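Local coordinates for mandelate racemase/muconate lactonizing enzyme-like protein (Rubrobacter xylanophilus DSM 9941, PDB 2QQ6), which binds magnesium through an enolase-superfamily barrel and probably acts as a lyase, at residues N249-A254 / F280-V285; L35-P40 / N319-V324; A195-V200 / R231-F236. All coordinates share one frame; numbering follows the deposited sequence.

Contact 1. Residues N249-A254 / F280-V285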
ATOM      1  N   ASN B 249      -5.576 -13.182   0.373  1.00 23.98           N
ATOM      2  CA  ASN B 249      -6.665 -13.829   1.095  1.00 22.46           C
ATOM      3  C   ASN B 249      -6.193 -14.562   2.348  1.00 22.71           C
ATOM      4  O   ASN B 249      -5.493 -15.574   2.264  1.00 22.37           O
ATOM      5  CB  ASN B 249      -7.360 -14.807   0.148  1.00 23.19           C
ATOM      6  CG  ASN B 249      -8.696 -15.292   0.667  1.00 21.08           C
ATOM      7  OD1 ASN B 249      -8.847 -15.601   1.845  1.00 22.10           O
ATOM      8  ND2 ASN B 249      -9.670 -15.382  -0.223  1.00 19.78           N
ATOM      9  N   LEU B 250      -6.590 -14.060   3.514  1.00 23.33           N
ATOM     10  CA  LEU B 250      -6.180 -14.691   4.765  1.00 24.93           C
ATOM     11  C   LEU B 250      -7.054 -15.882   5.134  1.00 26.58           C
ATOM     12  O   LEU B 250      -6.635 -16.782   5.869  1.00 27.45           O
ATOM     13  CB  LEU B 250      -6.170 -13.669   5.894  1.00 22.01           C
ATOM     14  CG  LEU B 250      -5.253 -12.478   5.632  1.00 21.27           C
ATOM     15  CD1 LEU B 250      -5.003 -11.749   6.925  1.00 20.83           C
ATOM     16  CD2 LEU B 250      -3.948 -12.939   5.040  1.00 21.70           C
ATOM     17  N   ASP B 251      -8.274 -15.886   4.616  1.00 28.20           N
ATOM     18  CA  ASP B 251      -9.185 -16.982   4.866  1.00 29.34           C
ATOM     19  C   ASP B 251      -8.522 -18.242   4.350  1.00 28.98           C
ATOM     20  O   ASP B 251      -8.638 -19.316   4.947  1.00 28.67           O
ATOM     21  CB  ASP B 251     -10.506 -16.752   4.131  1.00 33.00           C
ATOM     22  CG  ASP B 251     -11.389 -15.733   4.830  1.00 37.01           C
ATOM     23  OD1 ASP B 251     -12.513 -15.471   4.338  1.00 39.32           O
ATOM     24  OD2 ASP B 251     -10.960 -15.197   5.875  1.00 38.77           O
ATOM     25  N   ALA B 252      -7.812 -18.093   3.239  1.00 27.58           N
ATOM     26  CA  ALA B 252      -7.125 -19.212   2.613  1.00 28.04           C
ATOM     27  C   ALA B 252      -6.017 -19.718   3.528  1.00 28.77           C
ATOM     28  O   ALA B 252      -5.899 -20.929   3.774  1.00 28.55           O
ATOM     29  CB  ALA B 252      -6.553 -18.779   1.284  1.00 27.87           C
ATOM     30  N   LEU B 253      -5.212 -18.780   4.029  1.00 27.11           N
ATOM     31  CA  LEU B 253      -4.115 -19.105   4.926  1.00 23.09           C
ATOM     32  C   LEU B 253      -4.688 -19.818   6.129  1.00 23.53           C
ATOM     33  O   LEU B 253      -4.092 -20.772   6.640  1.00 23.44           O
ATOM     34  CB  LEU B 253      -3.406 -17.836   5.376  1.00 20.52           C
ATOM     35  CG  LEU B 253      -2.266 -18.029   6.367  1.00 17.04           C
ATOM     36  CD1 LEU B 253      -1.141 -18.819   5.741  1.00 17.47           C
ATOM     37  CD2 LEU B 253      -1.779 -16.683   6.800  1.00 16.45           C
ATOM     38  N   ALA B 254      -5.854 -19.354   6.574  1.00 22.02           N
ATOM     39  CA  ALA B 254      -6.526 -19.946   7.725  1.00 22.48           C
ATOM     40  C   ALA B 254      -7.045 -21.352   7.406  1.00 23.08           C
ATOM     41  O   ALA B 254      -7.015 -22.250   8.252  1.00 19.95           O
ATOM     42  CB  ALA B 254      -7.665 -19.048   8.170  1.00 20.16           C
ATOM     43  N   PHE B 280      -5.480 -12.017  13.212  1.00 30.72           N
ATOM     44  CA  PHE B 280      -5.774 -12.692  14.462  1.00 29.84           C
ATOM     45  C   PHE B 280      -7.242 -13.045  14.551  1.00 28.08           C
ATOM     46  O   PHE B 280      -7.603 -14.055  15.139  1.00 26.83           O
ATOM     47  CB  PHE B 280      -5.354 -11.811  15.634  1.00 31.29           C
ATOM     48  CG  PHE B 280      -3.886 -11.537  15.660  1.00 32.64           C
ATOM     49  CD1 PHE B 280      -3.406 -10.236  15.764  1.00 34.19           C
ATOM     50  CD2 PHE B 280      -2.978 -12.582  15.518  1.00 31.23           C
ATOM     51  CE1 PHE B 280      -2.036  -9.983  15.719  1.00 34.57           C
ATOM     52  CE2 PHE B 280      -1.621 -12.341  15.473  1.00 31.04           C
ATOM     53  CZ  PHE B 280      -1.146 -11.040  15.572  1.00 32.85           C
ATOM     54  N   ALA B 281      -8.088 -12.218  13.952  1.00 28.86           N
ATOM     55  CA  ALA B 281      -9.528 -12.472  13.953  1.00 30.37           C
ATOM     56  C   ALA B 281      -9.841 -13.829  13.321  1.00 31.58           C
ATOM     57  O   ALA B 281     -10.571 -14.638  13.900  1.00 32.18           O
ATOM     58  CB  ALA B 281     -10.261 -11.370  13.201  1.00 28.32           C
ATOM     59  N   LYS B 282      -9.287 -14.071  12.134  1.00 32.31           N
ATOM     60  CA  LYS B 282      -9.501 -15.329  11.435  1.00 32.94           C
ATOM     61  C   LYS B 282      -8.765 -16.507  12.068  1.00 33.39           C
ATOM     62  O   LYS B 282      -8.951 -17.638  11.645  1.00 32.91           O
ATOM     63  CB  LYS B 282      -9.059 -15.217   9.978  1.00 32.33           C
ATOM     64  CG  LYS B 282     -10.026 -14.507   9.047  1.00 32.94           C
ATOM     65  CD  LYS B 282      -9.698 -13.037   8.884  1.00 33.81           C
ATOM     66  CE  LYS B 282     -10.144 -12.529   7.522  1.00 33.53           C
ATOM     67  NZ  LYS B 282     -11.572 -12.834   7.257  1.00 35.08           N
ATOM     68  N   ARG B 283      -7.941 -16.246  13.079  1.00 35.19           N
ATOM     69  CA  ARG B 283      -7.168 -17.305  13.729  1.00 38.81           C
ATOM     70  C   ARG B 283      -6.354 -18.033  12.650  1.00 37.61           C
ATOM     71  O   ARG B 283      -6.402 -19.265  12.545  1.00 38.38           O
ATOM     72  CB  ARG B 283      -8.095 -18.325  14.401  1.00 44.13           C
ATOM     73  CG  ARG B 283      -9.129 -17.784  15.366  1.00 50.83           C
ATOM     74  CD  ARG B 283     -10.171 -18.872  15.647  1.00 59.36           C
ATOM     75  NE  ARG B 283     -10.657 -19.482  14.400  1.00 66.24           N
ATOM     76  CZ  ARG B 283     -11.626 -20.400  14.311  1.00 69.30           C
ATOM     77  NH1 ARG B 283     -12.250 -20.846  15.403  1.00 70.26           N
ATOM     78  NH2 ARG B 283     -11.970 -20.882  13.117  1.00 69.78           N
ATOM     79  N   ALA B 284      -5.595 -17.279  11.861  1.00 35.18           N
ATOM     80  CA  ALA B 284      -4.832 -17.864  10.763  1.00 32.76           C
ATOM     81  C   ALA B 284      -3.373 -18.202  11.013  1.00 30.83           C
ATOM     82  O   ALA B 284      -2.749 -18.833  10.173  1.00 30.19           O
ATOM     83  CB  ALA B 284      -4.935 -16.954   9.546  1.00 31.81           C
ATOM     84  N   VAL B 285      -2.827 -17.798  12.153  1.00 30.41           N
ATOM     85  CA  VAL B 285      -1.419 -18.053  12.433  1.00 28.89           C
ATOM     86  C   VAL B 285      -1.103 -18.665  13.765  1.00 28.96           C
ATOM     87  O   VAL B 285      -1.814 -18.469  14.743  1.00 30.09           O
ATOM     88  CB  VAL B 285      -0.593 -16.766  12.383  1.00 27.36           C
ATOM     89  CG1 VAL B 285      -0.686 -16.134  11.022  1.00 29.32           C
ATOM     90  CG2 VAL B 285      -1.074 -15.812  13.442  1.00 25.97           C
TER
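A254 and A284 meet methyl to methyl, CB to CB at 3.7 Å, and bring their backbones close, with CA atoms 4.1 Å apart. Alanine suits both places: one methyl a side lets helix and turn come together. The A284 methyl fills a hollow on helix 250-257 floored by L250 O and A254 and walled by L253, while the A254 methyl rests against both A284 CB and, more loosely, K282 O. L253, with CG anti to its backbone N (chi1 178°), lies beside the A284 carbonyl and reaches V285 with CD2.

Toward the partly exposed side K282 bends at chi2 and chi4, with CG and CE alongside D251 OD2. NZ forms a salt bridge with D251 OD2 at 2.8 Å, on the syn side and 15° out of the carboxylate plane. D251 OD1 also makes a long, weak ion pair with R277 of the second subunit. R283 closes helix 272-282 in a Schellman motif, its positive phi turning the chain toward A284, and N249 OD1 N-caps helix 250-257 through A252 N.

These two helices are neighbours on the outside of the barrel, where L253 touches I264 and A266 of the intervening strand 264-266 and V285 touches A266.

Contact 2. Residues L35-P40 / N319-V324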
ATOM      1  N   LEU B  35      18.338   8.256  14.118  1.00 50.16           N
ATOM      2  CA  LEU B  35      18.597   7.434  12.940  1.00 50.34           C
ATOM      3  C   LEU B  35      17.644   6.244  12.745  1.00 50.21           C
ATOM      4  O   LEU B  35      17.349   5.503  13.683  1.00 49.81           O
ATOM      5  CB  LEU B  35      20.040   6.921  12.975  1.00 50.36           C
ATOM      6  CG  LEU B  35      20.536   6.259  11.685  1.00 50.17           C
ATOM      7  CD1 LEU B  35      20.887   7.344  10.677  1.00 49.33           C
ATOM      8  CD2 LEU B  35      21.750   5.378  11.969  1.00 50.25           C
ATOM      9  N   GLY B  36      17.181   6.071  11.510  1.00 49.78           N
ATOM     10  CA  GLY B  36      16.287   4.972  11.187  1.00 49.25           C
ATOM     11  C   GLY B  36      16.531   4.403   9.794  1.00 48.36           C
ATOM     12  O   GLY B  36      17.061   5.095   8.917  1.00 48.26           O
ATOM     13  N   GLU B  37      16.143   3.144   9.589  1.00 47.19           N
ATOM     14  CA  GLU B  37      16.325   2.480   8.293  1.00 46.08           C
ATOM     15  C   GLU B  37      15.020   1.902   7.742  1.00 45.10           C
ATOM     16  O   GLU B  37      14.295   1.202   8.455  1.00 45.38           O
ATOM     17  CB  GLU B  37      17.345   1.350   8.418  1.00 45.27           C
ATOM     18  CG  GLU B  37      17.761   0.753   7.098  1.00 45.78           C
ATOM     19  CD  GLU B  37      18.524  -0.539   7.274  1.00 47.71           C
ATOM     20  OE1 GLU B  37      19.018  -0.777   8.397  1.00 47.35           O
ATOM     21  OE2 GLU B  37      18.636  -1.314   6.295  1.00 49.15           O
ATOM     22  N   CYS B  38      14.727   2.192   6.474  1.00 42.62           N
ATOM     23  CA  CYS B  38      13.519   1.684   5.836  1.00 40.36           C
ATOM     24  C   CYS B  38      13.768   0.276   5.311  1.00 40.30           C
ATOM     25  O   CYS B  38      14.914  -0.149   5.138  1.00 41.44           O
ATOM     26  CB  CYS B  38      13.103   2.573   4.659  1.00 39.68           C
ATOM     27  SG  CYS B  38      12.412   4.209   5.062  1.00 39.16           S
ATOM     28  N   TYR B  39      12.680  -0.449   5.073  1.00 38.90           N
ATOM     29  CA  TYR B  39      12.746  -1.795   4.530  1.00 36.33           C
ATOM     30  C   TYR B  39      13.032  -1.635   3.038  1.00 36.31           C
ATOM     31  O   TYR B  39      12.673  -0.627   2.427  1.00 37.05           O
ATOM     32  CB  TYR B  39      11.403  -2.497   4.741  1.00 35.23           C
ATOM     33  CG  TYR B  39      11.188  -3.738   3.899  1.00 35.93           C
ATOM     34  CD1 TYR B  39      11.581  -4.996   4.353  1.00 35.66           C
ATOM     35  CD2 TYR B  39      10.599  -3.650   2.629  1.00 35.65           C
ATOM     36  CE1 TYR B  39      11.394  -6.131   3.566  1.00 34.41           C
ATOM     37  CE2 TYR B  39      10.415  -4.774   1.839  1.00 33.35           C
ATOM     38  CZ  TYR B  39      10.816  -6.010   2.313  1.00 33.96           C
ATOM     39  OH  TYR B  39      10.654  -7.123   1.528  1.00 33.43           O
ATOM     40  N   PRO B  40      13.711  -2.612   2.434  1.00 36.26           N
ATOM     41  CA  PRO B  40      14.013  -2.517   1.003  1.00 36.94           C
ATOM     42  C   PRO B  40      12.774  -2.711   0.133  1.00 37.54           C
ATOM     43  O   PRO B  40      12.511  -3.795  -0.370  1.00 37.66           O
ATOM     44  CB  PRO B  40      15.050  -3.611   0.799  1.00 36.84           C
ATOM     45  CG  PRO B  40      14.683  -4.625   1.865  1.00 36.84           C
ATOM     46  CD  PRO B  40      14.415  -3.747   3.053  1.00 36.65           C
ATOM     47  N   ASN B 319      12.963  -9.763   9.429  1.00 46.01           N
ATOM     48  CA  ASN B 319      14.020  -8.764   9.375  1.00 46.46           C
ATOM     49  C   ASN B 319      14.889  -8.942   8.150  1.00 47.09           C
ATOM     50  O   ASN B 319      15.406 -10.031   7.901  1.00 46.31           O
ATOM     51  CB  ASN B 319      14.902  -8.877  10.621  1.00 47.74           C
ATOM     52  CG  ASN B 319      15.896  -7.736  10.751  1.00 48.21           C
ATOM     53  OD1 ASN B 319      16.583  -7.372   9.797  1.00 50.28           O
ATOM     54  ND2 ASN B 319      15.984  -7.173  11.945  1.00 48.49           N
ATOM     55  N   VAL B 320      15.073  -7.864   7.400  1.00 48.20           N
ATOM     56  CA  VAL B 320      15.896  -7.918   6.202  1.00 48.50           C
ATOM     57  C   VAL B 320      16.696  -6.625   6.079  1.00 49.31           C
ATOM     58  O   VAL B 320      17.038  -6.189   4.979  1.00 49.31           O
ATOM     59  CB  VAL B 320      15.007  -8.113   4.955  1.00 48.08           C
ATOM     60  CG1 VAL B 320      14.316  -6.815   4.592  1.00 48.38           C
ATOM     61  CG2 VAL B 320      15.823  -8.638   3.818  1.00 48.43           C
ATOM     62  N   SER B 321      16.997  -6.011   7.219  1.00 50.40           N
ATOM     63  CA  SER B 321      17.744  -4.758   7.220  1.00 50.56           C
ATOM     64  C   SER B 321      19.127  -4.873   7.850  1.00 50.69           C
ATOM     65  O   SER B 321      19.491  -5.914   8.395  1.00 50.57           O
ATOM     66  CB  SER B 321      16.934  -3.671   7.931  1.00 49.81           C
ATOM     67  OG  SER B 321      15.716  -3.437   7.248  1.00 49.38           O
ATOM     68  N   SER B 322      19.884  -3.782   7.761  1.00 50.71           N
ATOM     69  CA  SER B 322      21.244  -3.690   8.285  1.00 49.88           C
ATOM     70  C   SER B 322      21.257  -3.535   9.808  1.00 49.12           C
ATOM     71  O   SER B 322      20.224  -3.703  10.455  1.00 49.90           O
ATOM     72  CB  SER B 322      21.939  -2.497   7.641  1.00 50.37           C
ATOM     73  OG  SER B 322      21.323  -1.295   8.049  1.00 51.40           O
ATOM     74  N   PRO B 323      22.423  -3.208  10.400  1.00 47.71           N
ATOM     75  CA  PRO B 323      22.464  -3.055  11.856  1.00 46.13           C
ATOM     76  C   PRO B 323      21.483  -2.015  12.408  1.00 45.07           C
ATOM     77  O   PRO B 323      21.003  -2.143  13.537  1.00 43.78           O
ATOM     78  CB  PRO B 323      23.921  -2.671  12.119  1.00 46.60           C
ATOM     79  CG  PRO B 323      24.652  -3.360  11.028  1.00 46.33           C
ATOM     80  CD  PRO B 323      23.780  -3.076   9.836  1.00 47.34           C
ATOM     81  N   VAL B 324      21.185  -0.987  11.619  1.00 44.37           N
ATOM     82  CA  VAL B 324      20.267   0.055  12.075  1.00 44.56           C
ATOM     83  C   VAL B 324      18.854  -0.496  12.293  1.00 45.01           C
ATOM     84  O   VAL B 324      18.344  -0.487  13.423  1.00 45.99           O
ATOM     85  CB  VAL B 324      20.213   1.238  11.081  1.00 43.93           C
ATOM     86  CG1 VAL B 324      19.153   2.235  11.512  1.00 44.65           C
ATOM     87  CG2 VAL B 324      21.552   1.928  11.033  1.00 44.07           C
TER
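E37 OE1 is gripped from across the contact and from the helix beyond: it accepts from S322 OG, weakly from S322 N, and from G325 N in the first turn of helix 323-334. The hydroxyl bond is modelled at a doubtful 2.4 Å. The sounder bond is at the other oxygen, where OE2 receives S322 N on its syn lone pair at 3.1 Å, almost dead straight at 178°. Glutamate suits the place because its chain, extended with CG anti to the backbone N (chi1 -171°), just spans from strand 32-37 to the N-cap residue S322. There the N-H groups at the helix start would probably stabilise its negative charge.

Nearer the strand, the stem of E37 and L35 pack against V324, which sets CG1 against E37 CB at 3.7 Å and CG2 against L35 CD2 at 3.6 Å. At the far end the P40 ring packs against the V320 side chain. N319 OD1 takes S321 N at 2.9 Å in an Asx turn that shapes the approach to the helix, and Y39 OH bonds to F79 O of the second subunit.

Here the N-terminal capping domain is fastened to the C-terminal barrel near the magnesium site, a domain interface characteristic of the enolase superfamily.

Contact 3. Residues A195-V200 / R231-F236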
ATOM      1  N   ALA B 195      10.865 -33.226  -4.590  1.00 29.82           N
ATOM      2  CA  ALA B 195      12.071 -32.415  -4.571  1.00 29.12           C
ATOM      3  C   ALA B 195      12.106 -31.547  -3.326  1.00 28.79           C
ATOM      4  O   ALA B 195      13.124 -31.458  -2.646  1.00 27.09           O
ATOM      5  CB  ALA B 195      12.134 -31.545  -5.817  1.00 28.12           C
HETATM    6  N   MSE B 196      10.982 -30.911  -3.030  1.00 29.86           N
HETATM    7  CA  MSE B 196      10.892 -30.033  -1.873  1.00 32.30           C
HETATM    8  C   MSE B 196      11.069 -30.743  -0.530  1.00 32.14           C
HETATM    9  O   MSE B 196      11.827 -30.284   0.335  1.00 30.38           O
HETATM   10  CB  MSE B 196       9.567 -29.288  -1.911  1.00 35.73           C
HETATM   11  CG  MSE B 196       9.516 -28.261  -3.016  1.00 41.90           C
HETATM   12 SE   MSE B 196       7.669 -27.775  -3.522  1.00 48.02          SE
HETATM   13  CE  MSE B 196       7.216 -26.676  -1.943  1.00 49.14           C
ATOM     14  N   VAL B 197      10.365 -31.854  -0.354  1.00 31.25           N
ATOM     15  CA  VAL B 197      10.473 -32.612   0.879  1.00 32.02           C
ATOM     16  C   VAL B 197      11.911 -33.103   1.030  1.00 32.89           C
ATOM     17  O   VAL B 197      12.437 -33.229   2.140  1.00 32.05           O
ATOM     18  CB  VAL B 197       9.540 -33.824   0.861  1.00 30.97           C
ATOM     19  CG1 VAL B 197       9.628 -34.556   2.175  1.00 29.50           C
ATOM     20  CG2 VAL B 197       8.125 -33.375   0.592  1.00 32.11           C
ATOM     21  N   ALA B 198      12.548 -33.371  -0.102  1.00 33.60           N
ATOM     22  CA  ALA B 198      13.915 -33.852  -0.084  1.00 34.31           C
ATOM     23  C   ALA B 198      14.803 -32.801   0.538  1.00 34.81           C
ATOM     24  O   ALA B 198      15.638 -33.114   1.386  1.00 34.85           O
ATOM     25  CB  ALA B 198      14.381 -34.165  -1.495  1.00 34.84           C
ATOM     26  N   ARG B 199      14.618 -31.552   0.117  1.00 34.17           N
ATOM     27  CA  ARG B 199      15.422 -30.467   0.648  1.00 34.30           C
ATOM     28  C   ARG B 199      15.236 -30.435   2.154  1.00 34.73           C
ATOM     29  O   ARG B 199      16.200 -30.349   2.917  1.00 34.37           O
ATOM     30  CB  ARG B 199      15.002 -29.125   0.033  1.00 34.24           C
ATOM     31  CG  ARG B 199      15.794 -27.925   0.558  1.00 33.54           C
ATOM     32  CD  ARG B 199      17.318 -28.109   0.392  1.00 35.81           C
ATOM     33  NE  ARG B 199      17.749 -28.111  -1.007  1.00 36.33           N
ATOM     34  CZ  ARG B 199      17.582 -27.084  -1.837  1.00 37.12           C
ATOM     35  NH1 ARG B 199      16.997 -25.965  -1.405  1.00 37.64           N
ATOM     36  NH2 ARG B 199      17.988 -27.177  -3.098  1.00 35.25           N
ATOM     37  N   VAL B 200      13.984 -30.535   2.577  1.00 35.05           N
ATOM     38  CA  VAL B 200      13.677 -30.505   3.989  1.00 35.51           C
ATOM     39  C   VAL B 200      14.405 -31.645   4.691  1.00 36.43           C
ATOM     40  O   VAL B 200      15.263 -31.407   5.539  1.00 37.47           O
ATOM     41  CB  VAL B 200      12.151 -30.608   4.227  1.00 35.06           C
ATOM     42  CG1 VAL B 200      11.820 -30.301   5.676  1.00 35.67           C
ATOM     43  CG2 VAL B 200      11.426 -29.634   3.326  1.00 34.48           C
ATOM     44  N   ARG B 231       0.739 -31.225   4.952  1.00 27.83           N
ATOM     45  CA  ARG B 231       0.545 -32.528   5.579  1.00 27.24           C
ATOM     46  C   ARG B 231       1.860 -33.287   5.580  1.00 27.88           C
ATOM     47  O   ARG B 231       2.104 -34.115   6.441  1.00 28.14           O
ATOM     48  CB  ARG B 231      -0.534 -33.326   4.849  1.00 25.89           C
ATOM     49  N   ALA B 232       2.724 -32.990   4.623  1.00 29.89           N
ATOM     50  CA  ALA B 232       4.003 -33.677   4.547  1.00 30.94           C
ATOM     51  C   ALA B 232       5.032 -33.053   5.471  1.00 31.39           C
ATOM     52  O   ALA B 232       5.993 -33.700   5.858  1.00 32.38           O
ATOM     53  CB  ALA B 232       4.513 -33.678   3.111  1.00 30.84           C
HETATM   54  N   MSE B 233       4.838 -31.796   5.832  1.00 33.22           N
HETATM   55  CA  MSE B 233       5.783 -31.141   6.718  1.00 35.90           C
HETATM   56  C   MSE B 233       5.600 -31.569   8.161  1.00 36.06           C
HETATM   57  O   MSE B 233       6.413 -31.228   9.029  1.00 37.30           O
HETATM   58  CB  MSE B 233       5.644 -29.624   6.608  1.00 38.57           C
HETATM   59  CG  MSE B 233       6.299 -29.066   5.355  1.00 44.54           C
HETATM   60 SE   MSE B 233       8.216 -29.616   5.295  1.00 47.70          SE
HETATM   61  CE  MSE B 233       8.077 -31.244   4.154  1.00 50.83           C
ATOM     62  N   GLU B 234       4.551 -32.341   8.423  1.00 35.18           N
ATOM     63  CA  GLU B 234       4.270 -32.769   9.789  1.00 33.99           C
ATOM     64  C   GLU B 234       5.368 -33.579  10.492  1.00 33.85           C
ATOM     65  O   GLU B 234       5.724 -33.295  11.628  1.00 34.58           O
ATOM     66  CB  GLU B 234       2.932 -33.522   9.837  1.00 32.10           C
ATOM     67  CG  GLU B 234       1.791 -32.731   9.210  1.00 33.63           C
ATOM     68  CD  GLU B 234       0.401 -33.299   9.481  1.00 33.84           C
ATOM     69  OE1 GLU B 234       0.233 -34.537   9.530  1.00 34.16           O
ATOM     70  OE2 GLU B 234      -0.538 -32.492   9.623  1.00 33.37           O
ATOM     71  N   PRO B 235       5.931 -34.588   9.826  1.00 33.98           N
ATOM     72  CA  PRO B 235       6.974 -35.374  10.490  1.00 33.33           C
ATOM     73  C   PRO B 235       8.301 -34.692  10.880  1.00 32.81           C
ATOM     74  O   PRO B 235       9.004 -35.168  11.775  1.00 32.66           O
ATOM     75  CB  PRO B 235       7.189 -36.528   9.512  1.00 33.35           C
ATOM     76  CG  PRO B 235       5.843 -36.721   8.931  1.00 32.97           C
ATOM     77  CD  PRO B 235       5.429 -35.299   8.640  1.00 34.54           C
ATOM     78  N   PHE B 236       8.645 -33.583  10.236  1.00 32.01           N
ATOM     79  CA  PHE B 236       9.921 -32.935  10.530  1.00 32.02           C
ATOM     80  C   PHE B 236       9.948 -31.961  11.699  1.00 31.25           C
ATOM     81  O   PHE B 236      10.975 -31.311  11.936  1.00 31.51           O
ATOM     82  CB  PHE B 236      10.440 -32.222   9.278  1.00 32.70           C
ATOM     83  CG  PHE B 236      10.507 -33.105   8.066  1.00 35.33           C
ATOM     84  CD1 PHE B 236       9.404 -33.252   7.232  1.00 36.85           C
ATOM     85  CD2 PHE B 236      11.665 -33.817   7.771  1.00 36.17           C
ATOM     86  CE1 PHE B 236       9.455 -34.092   6.129  1.00 35.89           C
ATOM     87  CE2 PHE B 236      11.720 -34.659   6.668  1.00 35.53           C
ATOM     88  CZ  PHE B 236      10.614 -34.796   5.847  1.00 35.22           C
TER
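V200 lays its CG1 methyl over one face of the F236 ring, 4.1 Å from the centroid and 16° off the ring normal, a CH-pi contact displaced toward the rim. The same methyl lies 3.7 Å from the selenium of M233, modelled as selenomethionine, and V200 and M233 reach toward each other tip to tip. CG1 is put there by a first torsion that sets it anti to the backbone N (chi1 -169°), while CG2 packs against M233 SE and CE. A branched valine suits the place because one methyl can serve the ring while both serve the selenium.

One turn earlier V197 extends the patch. Its CG1 approaches F236 CZ obliquely at 3.8 Å, the two side chains crossing at about a right angle, and its CG2 lies 4.2 Å from M233 CE. V197 CG2 also lies 4.4 Å from A232 CB. M233 comes to the valines by folding back on itself, bent at chi2 and chi3, as a flexible unbranched chain readily does.

Further out, the F236 ring has A232 O at its edge in plane, and F236 N makes a weak bond back to M233 O. No hydrogen bond crosses between the two segments, so apolar packing alone joins them. F229, on helix 223-233, lies against V197 and M196, and E234 OE2, away from helix 190-207, accepts from S261 N and is hydrogen-bonded to T260 OG1.

A different flank of helix 190-207 is joined to helix 149-162 by the cation-pi contact of R199 with Y153. Helices 190-207 and 223-233 are adjacent on the outside of the barrel, joined in sequence through strand 212-216, and I215 of that strand lies beneath both V200 and M233.

Contacts 1 and 3 each pair consecutive helices on the outside of the same barrel, in series along the chain, with centres 23 Å apart. Both lie nested within the long loop closed by contact 2, which instead joins the capping domain to the barrel and sits 28 Å from contact 1 and 32 Å from contact 3, centre to centre. None of the three touches another. The magnesium bound by D216, E242 and E268 lies inward of them: about 8 Å from the Y39 side chain of contact 2 and about 12 Å from that of L253 in contact 1. In contact 3 the V200 side chain is about 11 Å from that of D216.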